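Local structure of D-alanyl-D-alanine carboxypeptidase (Vibrio cholerae, 5TR7) at residues A[184-189]-A[208-213]; A[37-42]-A[199-204]; A[212-217]-A[238-243]. The protein probably trims the terminal D-alanine from cell-wall precursor peptides as a serine-type, penicillin-binding carboxypeptidase of the peptidase S11 family. All coordinates share one frame; numbering follows the deposited sequence.

Contact 1: A[184-189]-A[208-213]; sequences YNRNGL and AGYNLV. With NO2 (nitrite ion), chain F.
Tyr210 and Arg186 make the first touch between strand 209-213 and the loop 184-189, showing how side chains alone can lay a loop over a strand. Arg186 NH2 comes to 4.1 Å from Tyr210 CE1, with the guanidinium and ring planes 63° apart, oblique rather than stacked. The charged end of Arg186 is held by a salt bridge to Glu233. Two residues on, Leu212 presents both methyls to Asn187: CD1 and CD2 each lie 3.9 Å from Asn187 OD1. Asn187 reaches them because its CG stands opposite the backbone N (chi1 -179°). Leu212 CD2 also packs on Leu189 CD1 at 4.1 Å. An Asx turn shapes the loop, Asn187 N donating to Asn185 OD1 over 3.0 Å. Beside it, Gly188 N gives a hydrogen bond to nitrite O1 (2.9 Å, N-H...O angle 146°), and Arg236 NE binds the same ion, probably from the crystallisation liquor. Arg186, Asn187 and Gly188 line this pocket, and the Arg186 side chain lies about 6 Å from that of Ser98, so the loop borders the predicted active site. The strand runs between strands 221-230 and 196-205 in the central antiparallel sheet, while Arg236 of helix 233-251 touches Arg186, Tyr210 and Leu212.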
ATOM      1  N   TYR A 184      -0.808 -11.837   9.879  1.00 54.12           N
ATOM      2  CA  TYR A 184       0.519 -11.486   9.472  1.00 52.87           C
ATOM      3  C   TYR A 184       0.585 -10.562   8.292  1.00 54.90           C
ATOM      4  O   TYR A 184      -0.208 -10.600   7.403  1.00 53.38           O
ATOM      5  CB  TYR A 184       1.376 -12.758   9.160  1.00 56.15           C
ATOM      6  CG  TYR A 184       1.684 -13.451  10.437  1.00 62.28           C
ATOM      7  CD1 TYR A 184       0.770 -14.356  10.979  1.00 66.48           C
ATOM      8  CD2 TYR A 184       2.792 -13.082  11.216  1.00 68.90           C
ATOM      9  CE1 TYR A 184       0.992 -14.949  12.222  1.00 67.57           C
ATOM     10  CE2 TYR A 184       3.022 -13.662  12.457  1.00 68.87           C
ATOM     11  CZ  TYR A 184       2.122 -14.600  12.946  1.00 68.90           C
ATOM     12  OH  TYR A 184       2.364 -15.158  14.168  1.00 75.84           O
ATOM     13  N   ASN A 185       1.615  -9.738   8.302  1.00 50.19           N
ATOM     14  CA  ASN A 185       1.913  -8.904   7.185  1.00 48.54           C
ATOM     15  C   ASN A 185       2.340  -9.841   6.067  1.00 50.82           C
ATOM     16  O   ASN A 185       3.239 -10.633   6.277  1.00 47.66           O
ATOM     17  CB  ASN A 185       3.071  -7.958   7.553  1.00 42.46           C
ATOM     18  CG  ASN A 185       3.246  -6.883   6.590  1.00 48.92           C
ATOM     19  OD1 ASN A 185       3.143  -7.105   5.379  1.00 46.01           O
ATOM     20  ND2 ASN A 185       3.497  -5.646   7.118  1.00 51.94           N
ATOM     21  N   ARG A 186       1.676  -9.784   4.925  1.00 51.04           N
ATOM     22  CA  ARG A 186       1.944 -10.614   3.743  1.00 49.30           C
ATOM     23  C   ARG A 186       3.215 -10.241   2.992  1.00 46.35           C
ATOM     24  O   ARG A 186       3.578 -10.901   2.022  1.00 46.77           O
ATOM     25  CB  ARG A 186       0.752 -10.447   2.771  1.00 53.99           C
ATOM     26  CG  ARG A 186      -0.551 -11.149   3.076  1.00 57.25           C
ATOM     27  CD  ARG A 186      -0.700 -12.408   2.177  1.00 69.09           C
ATOM     28  NE  ARG A 186      -2.066 -12.536   1.653  1.00 73.80           N
ATOM     29  CZ  ARG A 186      -2.446 -13.177   0.530  1.00 73.22           C
ATOM     30  NH1 ARG A 186      -3.713 -13.161   0.171  1.00 90.49           N
ATOM     31  NH2 ARG A 186      -1.617 -13.786  -0.281  1.00 77.78           N
ATOM     32  N   ASN A 187       3.897  -9.135   3.352  1.00 48.49           N
ATOM     33  CA  ASN A 187       5.175  -8.840   2.716  1.00 44.73           C
ATOM     34  C   ASN A 187       6.295  -9.711   3.361  1.00 51.16           C
ATOM     35  O   ASN A 187       6.935  -9.344   4.360  1.00 46.55           O
ATOM     36  CB  ASN A 187       5.464  -7.373   2.866  1.00 45.73           C
ATOM     37  CG  ASN A 187       6.743  -6.957   2.235  1.00 47.69           C
ATOM     38  OD1 ASN A 187       7.353  -7.689   1.467  1.00 50.01           O
ATOM     39  ND2 ASN A 187       7.164  -5.732   2.545  1.00 50.56           N
ATOM     40  N   GLY A 188       6.488 -10.874   2.790  1.00 50.46           N
ATOM     41  CA  GLY A 188       7.456 -11.863   3.251  1.00 57.94           C
ATOM     42  C   GLY A 188       8.887 -11.370   3.261  1.00 60.99           C
ATOM     43  O   GLY A 188       9.682 -11.790   4.105  1.00 54.10           O
ATOM     44  N   LEU A 189       9.196 -10.393   2.403  1.00 56.74           N
ATOM     45  CA  LEU A 189      10.543  -9.826   2.402  1.00 48.36           C
ATOM     46  C   LEU A 189      10.932  -9.159   3.704  1.00 45.48           C
ATOM     47  O   LEU A 189      12.128  -8.991   3.974  1.00 51.67           O
ATOM     48  CB  LEU A 189      10.767  -8.891   1.220  1.00 49.25           C
ATOM     49  CG  LEU A 189      10.862  -9.568  -0.164  1.00 52.83           C
ATOM     50  CD1 LEU A 189      11.103  -8.468  -1.154  1.00 47.77           C
ATOM     51  CD2 LEU A 189      11.984 -10.613  -0.288  1.00 53.99           C
ATOM     52  N   ALA A 208      -4.382 -10.592 -13.561  1.00 71.52           N
ATOM     53  CA  ALA A 208      -2.932 -10.352 -13.765  1.00 71.35           C
ATOM     54  C   ALA A 208      -1.996 -11.098 -12.820  1.00 70.48           C
ATOM     55  O   ALA A 208      -1.058 -11.752 -13.291  1.00 70.92           O
ATOM     56  CB  ALA A 208      -2.632  -8.859 -13.698  1.00 65.22           C
ATOM     57  N   GLY A 209      -2.241 -11.004 -11.515  1.00 66.46           N
ATOM     58  CA  GLY A 209      -1.442 -11.760 -10.534  1.00 62.66           C
ATOM     59  C   GLY A 209      -1.099 -11.041  -9.264  1.00 54.53           C
ATOM     60  O   GLY A 209      -1.773 -10.097  -8.901  1.00 59.32           O
ATOM     61  N   TYR A 210      -0.058 -11.499  -8.592  1.00 50.46           N
ATOM     62  CA  TYR A 210       0.396 -10.926  -7.355  1.00 49.29           C
ATOM     63  C   TYR A 210       1.293  -9.742  -7.544  1.00 48.84           C
ATOM     64  O   TYR A 210       2.211  -9.748  -8.380  1.00 55.52           O
ATOM     65  CB  TYR A 210       1.114 -11.946  -6.486  1.00 49.98           C
ATOM     66  CG  TYR A 210       0.220 -13.061  -6.036  1.00 52.95           C
ATOM     67  CD1 TYR A 210      -0.488 -12.958  -4.842  1.00 51.34           C
ATOM     68  CD2 TYR A 210       0.133 -14.234  -6.730  1.00 52.24           C
ATOM     69  CE1 TYR A 210      -1.272 -13.992  -4.367  1.00 47.27           C
ATOM     70  CE2 TYR A 210      -0.653 -15.280  -6.268  1.00 58.08           C
ATOM     71  CZ  TYR A 210      -1.344 -15.150  -5.093  1.00 51.15           C
ATOM     72  OH  TYR A 210      -2.112 -16.173  -4.678  1.00 49.29           O
ATOM     73  N   ASN A 211       1.058  -8.744  -6.682  1.00 47.08           N
ATOM     74  CA  ASN A 211       1.799  -7.535  -6.708  1.00 46.18           C
ATOM     75  C   ASN A 211       2.545  -7.234  -5.419  1.00 49.08           C
ATOM     76  O   ASN A 211       2.075  -7.546  -4.353  1.00 48.35           O
ATOM     77  CB  ASN A 211       0.787  -6.424  -6.872  1.00 49.75           C
ATOM     78  CG  ASN A 211      -0.135  -6.654  -8.035  1.00 54.72           C
ATOM     79  OD1 ASN A 211       0.273  -7.159  -9.083  1.00 60.16           O
ATOM     80  ND2 ASN A 211      -1.393  -6.279  -7.850  1.00 59.38           N
ATOM     81  N   LEU A 212       3.642  -6.477  -5.539  1.00 51.56           N
ATOM     82  CA  LEU A 212       4.329  -5.958  -4.402  1.00 46.33           C
ATOM     83  C   LEU A 212       4.952  -4.604  -4.653  1.00 45.19           C
ATOM     84  O   LEU A 212       5.620  -4.412  -5.655  1.00 47.49           O
ATOM     85  CB  LEU A 212       5.456  -6.912  -3.996  1.00 48.15           C
ATOM     86  CG  LEU A 212       6.268  -6.455  -2.767  1.00 48.94           C
ATOM     87  CD1 LEU A 212       5.421  -6.187  -1.527  1.00 52.32           C
ATOM     88  CD2 LEU A 212       7.285  -7.546  -2.432  1.00 50.70           C
ATOM     89  N   VAL A 213       4.760  -3.684  -3.726  1.00 47.87           N
ATOM     90  CA  VAL A 213       5.467  -2.393  -3.727  1.00 49.01           C
ATOM     91  C   VAL A 213       6.448  -2.558  -2.576  1.00 44.01           C
ATOM     92  O   VAL A 213       6.014  -2.698  -1.449  1.00 44.30           O
ATOM     93  CB  VAL A 213       4.578  -1.186  -3.504  1.00 51.91           C
ATOM     94  CG1 VAL A 213       5.390   0.086  -3.519  1.00 55.89           C
ATOM     95  CG2 VAL A 213       3.631  -1.095  -4.625  1.00 49.55           C
TER
HETATM   96  N   NO2 F 403       5.110 -11.809  -0.483  1.00 72.24           N
HETATM   97  O1  NO2 F 403       5.666 -12.368   0.440  1.00 72.50           O
HETATM   98  O2  NO2 F 403       4.143 -12.607  -1.070  1.00 68.05           O

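Contact 2: A[37-42]-A[199-204]; sequences TKMMTS and GIKTGH
Lys38, near the start of helix 37-50, meets Lys201 of strand 199-204 through carbon rather than nitrogen: Lys38 CB is 4.1 Å from Lys201 CE, and the two side chains pass at a slant. Lys38 is extended until its last torsion bends (chi4 75°), which carries NZ to Ser35 OG, Asn100 OD1 and His139 O, all hydrogen-bonded to it. Lys201 NZ, 5.5 Å from Lys38 NZ, is instead hydrogen-bonded to Ser98 OG and donates, over 3.2 Å, to Thr202 O, which it meets 22° out of the carbonyl plane. Here two of the three signature motifs of penicillin-binding enzymes, the SxxK of Ser35 and Lys38 and the Lys-Thr-Gly beginning at Lys201, face each other, and the third, SxN, supplies Ser98 and Asn100. By prediction, Ser35 forms the acyl-ester, Lys38 accepts the proton and Lys201 binds substrate. Next along the helix, Met39 runs past Lys201 in the opposite direction, its CG 3.6 Å from Lys201 CB. Met39 SD lies 3.7 Å from Ile200 CG2, the side chains crossing nearly at right angles. Leu156 and Leu160 of helix 150-163 also pack on Met39. A classic beta bulge sets Ile200 and Lys201 both opposite Val213.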
ATOM      1  N   THR A  37      -4.210   0.083  -3.439  1.00 53.90           N
ATOM      2  CA  THR A  37      -4.978   1.314  -3.204  1.00 58.18           C
ATOM      3  C   THR A  37      -4.889   1.739  -1.713  1.00 53.63           C
ATOM      4  O   THR A  37      -4.986   2.911  -1.378  1.00 54.65           O
ATOM      5  CB  THR A  37      -6.467   1.052  -3.545  1.00 57.27           C
ATOM      6  OG1 THR A  37      -6.586   0.783  -4.939  1.00 61.65           O
ATOM      7  CG2 THR A  37      -7.351   2.235  -3.215  1.00 57.45           C
ATOM      8  N   LYS A  38      -4.643   0.765  -0.843  1.00 55.86           N
ATOM      9  CA  LYS A  38      -4.532   1.028   0.598  1.00 50.83           C
ATOM     10  C   LYS A  38      -3.367   1.902   0.927  1.00 56.97           C
ATOM     11  O   LYS A  38      -3.371   2.598   1.961  1.00 56.43           O
ATOM     12  CB  LYS A  38      -4.545  -0.225   1.409  1.00 48.56           C
ATOM     13  CG  LYS A  38      -5.851  -1.027   1.236  1.00 53.88           C
ATOM     14  CD  LYS A  38      -5.931  -2.269   2.123  1.00 57.27           C
ATOM     15  CE  LYS A  38      -7.274  -2.986   1.997  1.00 63.99           C
ATOM     16  NZ  LYS A  38      -7.401  -3.736   0.738  1.00 70.30           N
ATOM     17  N   MET A  39      -2.359   1.917   0.058  1.00 55.12           N
ATOM     18  CA  MET A  39      -1.252   2.851   0.279  1.00 49.60           C
ATOM     19  C   MET A  39      -1.757   4.291   0.188  1.00 53.56           C
ATOM     20  O   MET A  39      -1.304   5.183   0.958  1.00 43.49           O
ATOM     21  CB  MET A  39      -0.148   2.663  -0.758  1.00 50.71           C
ATOM     22  CG  MET A  39       0.658   1.353  -0.571  1.00 54.86           C
ATOM     23  SD  MET A  39       2.087   1.331  -1.601  1.00 60.90           S
ATOM     24  CE  MET A  39       1.558   1.492  -3.259  1.00 64.57           C
ATOM     25  N   MET A  40      -2.705   4.534  -0.721  1.00 48.40           N
ATOM     26  CA  MET A  40      -3.186   5.924  -0.877  1.00 49.63           C
ATOM     27  C   MET A  40      -4.042   6.263   0.339  1.00 51.75           C
ATOM     28  O   MET A  40      -4.000   7.358   0.866  1.00 56.20           O
ATOM     29  CB  MET A  40      -3.936   6.160  -2.194  1.00 52.74           C
ATOM     30  CG  MET A  40      -4.482   7.616  -2.266  1.00 57.17           C
ATOM     31  SD  MET A  40      -3.203   8.932  -2.167  1.00 58.95           S
ATOM     32  CE  MET A  40      -2.662   8.537  -3.851  1.00 61.98           C
ATOM     33  N   THR A  41      -4.806   5.293   0.804  1.00 54.79           N
ATOM     34  CA  THR A  41      -5.665   5.500   1.973  1.00 54.83           C
ATOM     35  C   THR A  41      -4.823   5.836   3.194  1.00 50.46           C
ATOM     36  O   THR A  41      -5.110   6.802   3.933  1.00 52.72           O
ATOM     37  CB  THR A  41      -6.530   4.259   2.201  1.00 56.40           C
ATOM     38  OG1 THR A  41      -7.457   4.141   1.103  1.00 57.21           O
ATOM     39  CG2 THR A  41      -7.307   4.340   3.498  1.00 51.88           C
ATOM     40  N   SER A  42      -3.757   5.078   3.388  1.00 53.01           N
ATOM     41  CA  SER A  42      -2.884   5.317   4.544  1.00 49.15           C
ATOM     42  C   SER A  42      -2.140   6.646   4.348  1.00 58.33           C
ATOM     43  O   SER A  42      -1.763   7.273   5.336  1.00 47.78           O
ATOM     44  CB  SER A  42      -1.898   4.204   4.776  1.00 48.79           C
ATOM     45  OG  SER A  42      -0.802   4.362   3.903  1.00 62.74           O
ATOM     46  N   GLY A 199       9.215  -2.183   3.805  1.00 46.86           N
ATOM     47  CA  GLY A 199       7.918  -1.919   3.238  1.00 45.43           C
ATOM     48  C   GLY A 199       7.808  -2.603   1.872  1.00 43.45           C
ATOM     49  O   GLY A 199       8.745  -3.235   1.419  1.00 48.98           O
ATOM     50  N   ILE A 200       6.709  -2.419   1.162  1.00 43.32           N
ATOM     51  CA  ILE A 200       5.613  -1.574   1.593  1.00 45.43           C
ATOM     52  C   ILE A 200       4.291  -2.334   1.644  1.00 47.41           C
ATOM     53  O   ILE A 200       3.779  -2.636   2.704  1.00 38.27           O
ATOM     54  CB  ILE A 200       5.466  -0.346   0.681  1.00 50.63           C
ATOM     55  CG1 ILE A 200       6.822   0.311   0.445  1.00 52.90           C
ATOM     56  CG2 ILE A 200       4.437   0.631   1.216  1.00 49.81           C
ATOM     57  CD1 ILE A 200       6.735   1.701  -0.216  1.00 56.11           C
ATOM     58  N   LYS A 201       3.731  -2.656   0.501  1.00 45.40           N
ATOM     59  CA  LYS A 201       2.420  -3.241   0.499  1.00 46.88           C
ATOM     60  C   LYS A 201       2.260  -4.259  -0.590  1.00 47.09           C
ATOM     61  O   LYS A 201       2.667  -4.111  -1.706  1.00 49.09           O
ATOM     62  CB  LYS A 201       1.394  -2.117   0.277  1.00 51.87           C
ATOM     63  CG  LYS A 201      -0.077  -2.504   0.396  1.00 56.04           C
ATOM     64  CD  LYS A 201      -0.424  -2.708   1.845  1.00 57.30           C
ATOM     65  CE  LYS A 201      -1.854  -3.205   2.031  1.00 63.65           C
ATOM     66  NZ  LYS A 201      -2.090  -4.636   1.695  1.00 61.51           N
ATOM     67  N   THR A 202       1.462  -5.200  -0.262  1.00 44.40           N
ATOM     68  CA  THR A 202       1.195  -6.329  -1.073  1.00 57.15           C
ATOM     69  C   THR A 202      -0.238  -6.279  -1.666  1.00 49.77           C
ATOM     70  O   THR A 202      -1.088  -5.609  -1.182  1.00 49.85           O
ATOM     71  CB  THR A 202       1.347  -7.486  -0.097  1.00 54.75           C
ATOM     72  OG1 THR A 202       1.557  -8.676  -0.801  1.00 80.07           O
ATOM     73  CG2 THR A 202       0.169  -7.571   0.841  1.00 52.38           C
ATOM     74  N   GLY A 203      -0.471  -6.975  -2.750  1.00 57.87           N
ATOM     75  CA  GLY A 203      -1.847  -7.065  -3.298  1.00 54.86           C
ATOM     76  C   GLY A 203      -1.977  -8.031  -4.417  1.00 51.48           C
ATOM     77  O   GLY A 203      -0.959  -8.529  -4.924  1.00 54.99           O
ATOM     78  N   HIS A 204      -3.210  -8.229  -4.890  1.00 59.05           N
ATOM     79  CA  HIS A 204      -3.466  -9.134  -6.032  1.00 59.36           C
ATOM     80  C   HIS A 204      -4.464  -8.480  -6.994  1.00 67.42           C
ATOM     81  O   HIS A 204      -5.424  -7.854  -6.568  1.00 66.20           O
ATOM     82  CB  HIS A 204      -4.029 -10.450  -5.519  1.00 53.76           C
ATOM     83  CG  HIS A 204      -4.180 -11.496  -6.575  1.00 60.99           C
ATOM     84  ND1 HIS A 204      -5.253 -11.545  -7.437  1.00 64.18           N
ATOM     85  CD2 HIS A 204      -3.371 -12.522  -6.922  1.00 55.97           C
ATOM     86  CE1 HIS A 204      -5.090 -12.552  -8.273  1.00 69.26           C
ATOM     87  NE2 HIS A 204      -3.977 -13.186  -7.950  1.00 60.26           N
TER

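Contact 3: A[212-217]-A[238-243]; sequences LVSSAT and AESKKL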
ATOM      1  N   LEU A 212       3.642  -6.477  -5.539  1.00 51.56           N
ATOM      2  CA  LEU A 212       4.329  -5.958  -4.402  1.00 46.33           C
ATOM      3  C   LEU A 212       4.952  -4.604  -4.653  1.00 45.19           C
ATOM      4  O   LEU A 212       5.620  -4.412  -5.655  1.00 47.49           O
ATOM      5  CB  LEU A 212       5.456  -6.912  -3.996  1.00 48.15           C
ATOM      6  CG  LEU A 212       6.268  -6.455  -2.767  1.00 48.94           C
ATOM      7  CD1 LEU A 212       5.421  -6.187  -1.527  1.00 52.32           C
ATOM      8  CD2 LEU A 212       7.285  -7.546  -2.432  1.00 50.70           C
ATOM      9  N   VAL A 213       4.760  -3.684  -3.726  1.00 47.87           N
ATOM     10  CA  VAL A 213       5.467  -2.393  -3.727  1.00 49.01           C
ATOM     11  C   VAL A 213       6.448  -2.558  -2.576  1.00 44.01           C
ATOM     12  O   VAL A 213       6.014  -2.698  -1.449  1.00 44.30           O
ATOM     13  CB  VAL A 213       4.578  -1.186  -3.504  1.00 51.91           C
ATOM     14  CG1 VAL A 213       5.390   0.086  -3.519  1.00 55.89           C
ATOM     15  CG2 VAL A 213       3.631  -1.095  -4.625  1.00 49.55           C
ATOM     16  N   SER A 214       7.751  -2.541  -2.846  1.00 44.48           N
ATOM     17  CA  SER A 214       8.721  -2.715  -1.793  1.00 46.47           C
ATOM     18  C   SER A 214       9.693  -1.559  -1.705  1.00 54.87           C
ATOM     19  O   SER A 214       9.787  -0.809  -2.637  1.00 52.32           O
ATOM     20  CB  SER A 214       9.508  -4.020  -2.023  1.00 47.75           C
ATOM     21  OG  SER A 214      10.129  -3.999  -3.309  1.00 54.65           O
ATOM     22  N   SER A 215      10.379  -1.415  -0.555  1.00 47.33           N
ATOM     23  CA  SER A 215      11.422  -0.460  -0.400  1.00 49.95           C
ATOM     24  C   SER A 215      12.469  -1.103   0.492  1.00 51.31           C
ATOM     25  O   SER A 215      12.121  -1.825   1.385  1.00 55.82           O
ATOM     26  CB  SER A 215      10.935   0.882   0.196  1.00 50.73           C
ATOM     27  OG  SER A 215      11.978   1.843   0.211  1.00 54.11           O
ATOM     28  N   ALA A 216      13.738  -0.758   0.284  1.00 50.19           N
ATOM     29  CA  ALA A 216      14.820  -1.301   1.055  1.00 53.84           C
ATOM     30  C   ALA A 216      15.953  -0.356   1.085  1.00 48.70           C
ATOM     31  O   ALA A 216      16.058   0.531   0.225  1.00 53.83           O
ATOM     32  CB  ALA A 216      15.296  -2.636   0.410  1.00 51.04           C
ATOM     33  N   THR A 217      16.819  -0.562   2.076  1.00 45.53           N
ATOM     34  CA  THR A 217      18.014   0.236   2.211  1.00 53.05           C
ATOM     35  C   THR A 217      19.240  -0.668   2.297  1.00 63.72           C
ATOM     36  O   THR A 217      19.151  -1.844   2.672  1.00 59.69           O
ATOM     37  CB  THR A 217      18.007   1.143   3.442  1.00 49.26           C
ATOM     38  OG1 THR A 217      17.895   0.365   4.613  1.00 52.37           O
ATOM     39  CG2 THR A 217      16.856   2.137   3.410  1.00 52.07           C
ATOM     40  N   ALA A 238      10.784 -13.311  -4.797  1.00 49.98           N
ATOM     41  CA  ALA A 238      12.026 -13.455  -5.552  1.00 52.01           C
ATOM     42  C   ALA A 238      12.252 -12.393  -6.605  1.00 54.72           C
ATOM     43  O   ALA A 238      13.316 -11.837  -6.678  1.00 57.31           O
ATOM     44  CB  ALA A 238      12.116 -14.818  -6.188  1.00 60.06           C
ATOM     45  N   GLU A 239      11.234 -12.020  -7.363  1.00 50.80           N
ATOM     46  CA  GLU A 239      11.452 -11.062  -8.404  1.00 50.09           C
ATOM     47  C   GLU A 239      11.708  -9.690  -7.798  1.00 52.90           C
ATOM     48  O   GLU A 239      12.522  -8.938  -8.322  1.00 52.63           O
ATOM     49  CB  GLU A 239      10.272 -11.043  -9.375  1.00 50.95           C
ATOM     50  CG  GLU A 239      10.011 -12.406 -10.043  1.00 61.61           C
ATOM     51  CD  GLU A 239      11.209 -13.007 -10.782  1.00 66.29           C
ATOM     52  OE1 GLU A 239      11.746 -14.039 -10.346  1.00 74.61           O
ATOM     53  OE2 GLU A 239      11.688 -12.398 -11.723  1.00 73.65           O
ATOM     54  N   SER A 240      11.069  -9.375  -6.686  1.00 46.94           N
ATOM     55  CA  SER A 240      11.318  -8.086  -6.038  1.00 55.99           C
ATOM     56  C   SER A 240      12.722  -8.036  -5.481  1.00 50.15           C
ATOM     57  O   SER A 240      13.395  -7.011  -5.600  1.00 49.41           O
ATOM     58  CB  SER A 240      10.284  -7.843  -4.927  1.00 50.71           C
ATOM     59  OG  SER A 240       9.028  -7.684  -5.546  1.00 55.45           O
ATOM     60  N   LYS A 241      13.169  -9.165  -4.929  1.00 47.65           N
ATOM     61  CA  LYS A 241      14.530  -9.243  -4.366  1.00 51.50           C
ATOM     62  C   LYS A 241      15.533  -9.056  -5.505  1.00 52.84           C
ATOM     63  O   LYS A 241      16.471  -8.282  -5.337  1.00 50.71           O
ATOM     64  CB  LYS A 241      14.790 -10.543  -3.559  1.00 49.67           C
ATOM     65  CG  LYS A 241      16.030 -10.511  -2.754  1.00 51.78           C
ATOM     66  CD  LYS A 241      16.386 -11.816  -2.035  1.00 57.17           C
ATOM     67  CE  LYS A 241      17.514 -11.540  -1.015  1.00 57.72           C
ATOM     68  NZ  LYS A 241      17.913 -12.742  -0.234  1.00 64.50           N
ATOM     69  N   LYS A 242      15.282  -9.651  -6.690  1.00 52.46           N
ATOM     70  CA  LYS A 242      16.221  -9.504  -7.822  1.00 57.12           C
ATOM     71  C   LYS A 242      16.243  -8.059  -8.245  1.00 55.64           C
ATOM     72  O   LYS A 242      17.292  -7.493  -8.448  1.00 63.93           O
ATOM     73  CB  LYS A 242      15.846 -10.288  -9.079  1.00 62.41           C
ATOM     74  CG  LYS A 242      16.000 -11.766  -9.006  1.00 74.86           C
ATOM     75  CD  LYS A 242      15.310 -12.469 -10.187  1.00 78.66           C
ATOM     76  CE  LYS A 242      15.333 -13.959  -9.880  1.00 82.39           C
ATOM     77  NZ  LYS A 242      14.317 -14.719 -10.657  1.00 86.12           N
ATOM     78  N   LEU A 243      15.077  -7.489  -8.408  1.00 50.82           N
ATOM     79  CA  LEU A 243      14.984  -6.131  -8.837  1.00 53.33           C
ATOM     80  C   LEU A 243      15.751  -5.252  -7.903  1.00 52.98           C
ATOM     81  O   LEU A 243      16.516  -4.455  -8.330  1.00 57.34           O
ATOM     82  CB  LEU A 243      13.537  -5.715  -8.906  1.00 53.91           C
ATOM     83  CG  LEU A 243      13.180  -4.571  -9.817  1.00 63.31           C
ATOM     84  CD1 LEU A 243      13.901  -4.640 -11.138  1.00 63.36           C
ATOM     85  CD2 LEU A 243      11.692  -4.523 -10.017  1.00 67.76           C
TER
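Strand 212-217 and helix 238-243 draw nearest at Ser214 and Ser240, whose CA atoms are 7.3 Å apart, close enough for the two serines to meet. Ser240 is the residue of the helix that does the touching, and it points toward the strand. Ser240 CB lies 3.9 Å from Leu212 CD2, while Ser240 OG comes to 3.6 Å from the same methyl and to 4.0 Å from Leu212 CB, so the hydroxyl rests alongside an aliphatic branch. The polar need of that hydroxyl is met within the helix, by a hydrogen bond between Ser240 OG and Arg236 O one turn earlier. The torsion fits this use: with OG beside its own backbone N (chi1 -67°), the oxygen leans back toward the preceding turn. Thus a buried serine can serve as a small packing residue against the sheet.

Ser214, two residues beyond Leu212, approaches Ser240 from the strand. Ser214 OG lies between its own backbone N and carbonyl carbon (chi1 57°) and reaches 4.2 Å from Ser240 CB, a contact of oxygen with carbon. Farther round the helix, Lys242 NZ forms a salt bridge with Glu239 OE1 at 2.7 Å, entering on the syn side of the carboxylate. The other oxygen, Glu239 OE2, accepts from Ala7 N and so joins the helix to the N-terminal segment. Leu244 and Phe248 extend the helix packing along the strand, against Ser214 and Ala216 respectively.

The last modelled helix, 233-251, thus covers one face of the central antiparallel sheet, a packing characteristic of the beta-lactamase-like fold shared by penicillin-binding proteins.

How the contacts relate
Following the chain from its N terminus, contact 2 opens first, on helix 37-50, and closes only after 156 intervening residues, when strand 196-205 returns to that helix. Before it closes, loop 184-189 opens contact 1, which ends on strand 209-218; contacts 1 and 2 therefore cross. Contact 3 starts on that same strand, sharing Leu212 and Val213 with contact 1, and closes at helix 233-251, in series after contact 2. Strand pairing joins them: Val213 O lies 2.7 Å from Ile200 N, a probable hydrogen bond. Together they tie the helix carrying the predicted proton acceptor, two neighbouring sheet strands, the nitrite-binding loop and helix 233-251.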